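Local structure of putative uncharacterized protein smu.1377c (Streptococcus mutans, 3L7V) at residues T36-W41 with V211-A217. The protein is of unknown function but, as a YrdC-like protein, may bind double-stranded RNA and act in tRNA modification. Sequence-based numbering, arbitrary orientation.
Sequences TKHIHW and VDLVIEA. With SO4 (sulfate ion), chain D.
Strands 37-40 and 213-216 run parallel, their axes 4.8 Å apart and 25° from aligned, with His38 level with Val214, Ile39 with Ile215 and His40 with Glu216. They form one margin of the large mixed sheet of this YrdC-like domain: 37-40 is the outermost strand, and 213-216 is paired on its other side with 59-64. Four nearly straight backbone hydrogen bonds tie the segments together, Val214 N to Lys37 O, Ile39 N to Val214 O, Glu216 N to Ile39 O and Trp41 N to Glu216 O; a water bridges Lys37 N and Asp212 O. One face of the pair carries a polar cluster. Glu216, its chain extended beyond CG, sends OE2 back to His38 ND1 at 2.7 Å, almost in the imidazole plane and through the anti lone pair, while the carboxylate stands 79° from the ring. Val214 CB lies squarely over that ring's face, 4.0 Å from its centroid, in a CH-pi contact. NE2 of His38 hydrogen-bonds to Glu208 OE2, so both ring nitrogens are held and the ring's rotation is fixed. On the opposite face, Ile39 CD1 meets Ile215 CG1 at 3.9 Å and Leu213 CD2 at 4.1 Å, brought there by CG1 sitting between the backbone N and carbonyl carbon (chi1 52°). Trp41 CB rests on Ile215 CG2 at 3.8 Å, and its indole meets Tyr220 edge-to-face. Glu216 CB sits over one face of the His40 ring, offset toward its rim; a sulfate, probably from the crystallisation liquor, hydrogen-bonds Asp218 N and Asp219 N at the N-terminal end of helix 218-223 and accepts a bent 3.0 Å bond from His40 ND1 at O1.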
loop_
_atom_site.group_PDB
_atom_site.type_symbol
_atom_site.label_atom_id
_atom_site.label_comp_id
_atom_site.label_asym_id
_atom_site.label_seq_id
_atom_site.Cartn_x
_atom_site.Cartn_y
_atom_site.Cartn_z
ATOM N N THR A 36 -14.385 21.173 5.365
ATOM C CA THR A 36 -13.360 20.224 5.814
ATOM C C THR A 36 -12.129 20.907 6.422
ATOM O O THR A 36 -11.586 21.857 5.855
ATOM C CB THR A 36 -12.909 19.308 4.666
ATOM O OG1 THR A 36 -14.058 18.693 4.077
ATOM C CG2 THR A 36 -11.958 18.226 5.180
ATOM N N LYS A 37 -11.696 20.410 7.577
ATOM C CA LYS A 37 -10.505 20.922 8.254
ATOM C C LYS A 37 -9.192 20.493 7.557
ATOM O O LYS A 37 -9.025 19.331 7.191
ATOM C CB LYS A 37 -10.513 20.456 9.723
ATOM C CG LYS A 37 -9.267 20.827 10.509
ATOM C CD LYS A 37 -9.101 22.329 10.581
ATOM C CE LYS A 37 -7.889 22.715 11.426
ATOM N NZ LYS A 37 -7.701 24.188 11.469
ATOM N N HIS A 38 -8.282 21.446 7.361
ATOM C CA HIS A 38 -6.962 21.180 6.783
ATOM C C HIS A 38 -5.894 21.520 7.814
ATOM O O HIS A 38 -5.983 22.565 8.472
ATOM C CB HIS A 38 -6.706 22.049 5.540
ATOM C CG HIS A 38 -7.521 21.678 4.341
ATOM N ND1 HIS A 38 -6.998 21.662 3.066
ATOM C CD2 HIS A 38 -8.826 21.332 4.216
ATOM C CE1 HIS A 38 -7.941 21.314 2.208
ATOM N NE2 HIS A 38 -9.060 21.104 2.881
ATOM N N ILE A 39 -4.885 20.653 7.934
ATOM C CA ILE A 39 -3.723 20.890 8.799
ATOM C C ILE A 39 -2.401 20.608 8.062
ATOM O O ILE A 39 -2.390 19.928 7.039
ATOM C CB ILE A 39 -3.752 20.011 10.079
ATOM C CG1 ILE A 39 -3.952 18.535 9.724
ATOM C CG2 ILE A 39 -4.838 20.453 11.021
ATOM C CD1 ILE A 39 -3.704 17.587 10.894
ATOM N N HIS A 40 -1.293 21.119 8.599
ATOM C CA HIS A 40 0.037 20.858 8.035
ATOM C C HIS A 40 0.869 19.862 8.863
ATOM O O HIS A 40 1.072 20.061 10.059
ATOM C CB HIS A 40 0.810 22.169 7.852
ATOM C CG HIS A 40 0.367 22.975 6.667
ATOM N ND1 HIS A 40 1.052 22.978 5.468
ATOM C CD2 HIS A 40 -0.690 23.806 6.495
ATOM C CE1 HIS A 40 0.439 23.777 4.614
ATOM N NE2 HIS A 40 -0.623 24.291 5.211
ATOM N N TRP A 41 1.347 18.794 8.221
ATOM C CA TRP A 41 2.187 17.788 8.892
ATOM C C TRP A 41 3.535 18.384 9.296
ATOM O O TRP A 41 4.184 19.050 8.493
ATOM C CB TRP A 41 2.395 16.572 7.984
ATOM C CG TRP A 41 3.264 15.489 8.577
ATOM C CD1 TRP A 41 3.055 14.821 9.752
ATOM C CD2 TRP A 41 4.476 14.952 8.024
ATOM N NE1 TRP A 41 4.062 13.910 9.966
ATOM C CE2 TRP A 41 4.941 13.962 8.915
ATOM C CE3 TRP A 41 5.218 15.216 6.862
ATOM C CZ2 TRP A 41 6.115 13.233 8.686
ATOM C CZ3 TRP A 41 6.384 14.481 6.631
ATOM C CH2 TRP A 41 6.819 13.505 7.538
ATOM N N VAL A 211 -14.528 13.866 2.935
ATOM C CA VAL A 211 -13.515 13.333 3.850
ATOM C C VAL A 211 -13.540 14.135 5.157
ATOM O O VAL A 211 -14.012 15.276 5.156
ATOM C CB VAL A 211 -12.113 13.363 3.172
ATOM C CG1 VAL A 211 -10.994 13.560 4.174
ATOM C CG2 VAL A 211 -11.902 12.106 2.337
ATOM N N ASP A 212 -13.073 13.532 6.260
ATOM C CA ASP A 212 -13.128 14.166 7.587
ATOM C C ASP A 212 -11.932 15.083 7.922
ATOM O O ASP A 212 -12.057 15.973 8.755
ATOM C CB ASP A 212 -13.297 13.122 8.705
ATOM C CG ASP A 212 -14.458 12.155 8.458
ATOM O OD1 ASP A 212 -15.509 12.565 7.916
ATOM O OD2 ASP A 212 -14.314 10.963 8.811
ATOM N N LEU A 213 -10.783 14.859 7.281
ATOM C CA LEU A 213 -9.578 15.674 7.497
ATOM C C LEU A 213 -8.603 15.545 6.315
ATOM O O LEU A 213 -8.474 14.472 5.726
ATOM C CB LEU A 213 -8.865 15.253 8.787
ATOM C CG LEU A 213 -7.560 15.935 9.209
ATOM C CD1 LEU A 213 -7.851 17.253 9.895
ATOM C CD2 LEU A 213 -6.756 15.034 10.137
ATOM N N VAL A 214 -7.922 16.638 5.980
ATOM C CA VAL A 214 -6.871 16.626 4.964
ATOM C C VAL A 214 -5.531 17.068 5.557
ATOM O O VAL A 214 -5.403 18.193 6.047
ATOM C CB VAL A 214 -7.192 17.576 3.777
ATOM C CG1 VAL A 214 -6.066 17.525 2.733
ATOM C CG2 VAL A 214 -8.555 17.237 3.143
ATOM N N ILE A 215 -4.534 16.186 5.501
ATOM C CA ILE A 215 -3.200 16.529 5.964
ATOM C C ILE A 215 -2.346 16.957 4.767
ATOM O O ILE A 215 -2.213 16.196 3.805
ATOM C CB ILE A 215 -2.556 15.332 6.704
ATOM C CG1 ILE A 215 -3.347 14.993 7.974
ATOM C CG2 ILE A 215 -1.105 15.602 7.023
ATOM C CD1 ILE A 215 -3.139 13.543 8.482
ATOM N N GLU A 216 -1.786 18.172 4.832
ATOM C CA GLU A 216 -1.001 18.773 3.736
ATOM C C GLU A 216 0.520 18.715 3.956
ATOM O O GLU A 216 0.982 18.874 5.086
ATOM C CB GLU A 216 -1.401 20.243 3.524
ATOM C CG GLU A 216 -2.890 20.468 3.252
ATOM C CD GLU A 216 -3.218 21.894 2.794
ATOM O OE1 GLU A 216 -2.289 22.708 2.590
ATOM O OE2 GLU A 216 -4.416 22.199 2.628
ATOM N N ALA A 217 1.277 18.503 2.871
ATOM C CA ALA A 217 2.752 18.519 2.876
ATOM C C ALA A 217 3.348 18.524 1.455
ATOM O O ALA A 217 4.203 17.697 1.139
ATOM C CB ALA A 217 3.320 17.342 3.679
HETATM S S SO4 D . 3.129 22.668 2.410
HETATM O O1 SO4 D . 3.404 22.229 3.775
HETATM O O2 SO4 D . 1.974 21.921 1.908
HETATM O O3 SO4 D . 2.835 24.101 2.403
HETATM O O4 SO4 D . 4.306 22.427 1.575
HETATM O O HOH W 1 -13.330 18.643 9.237
#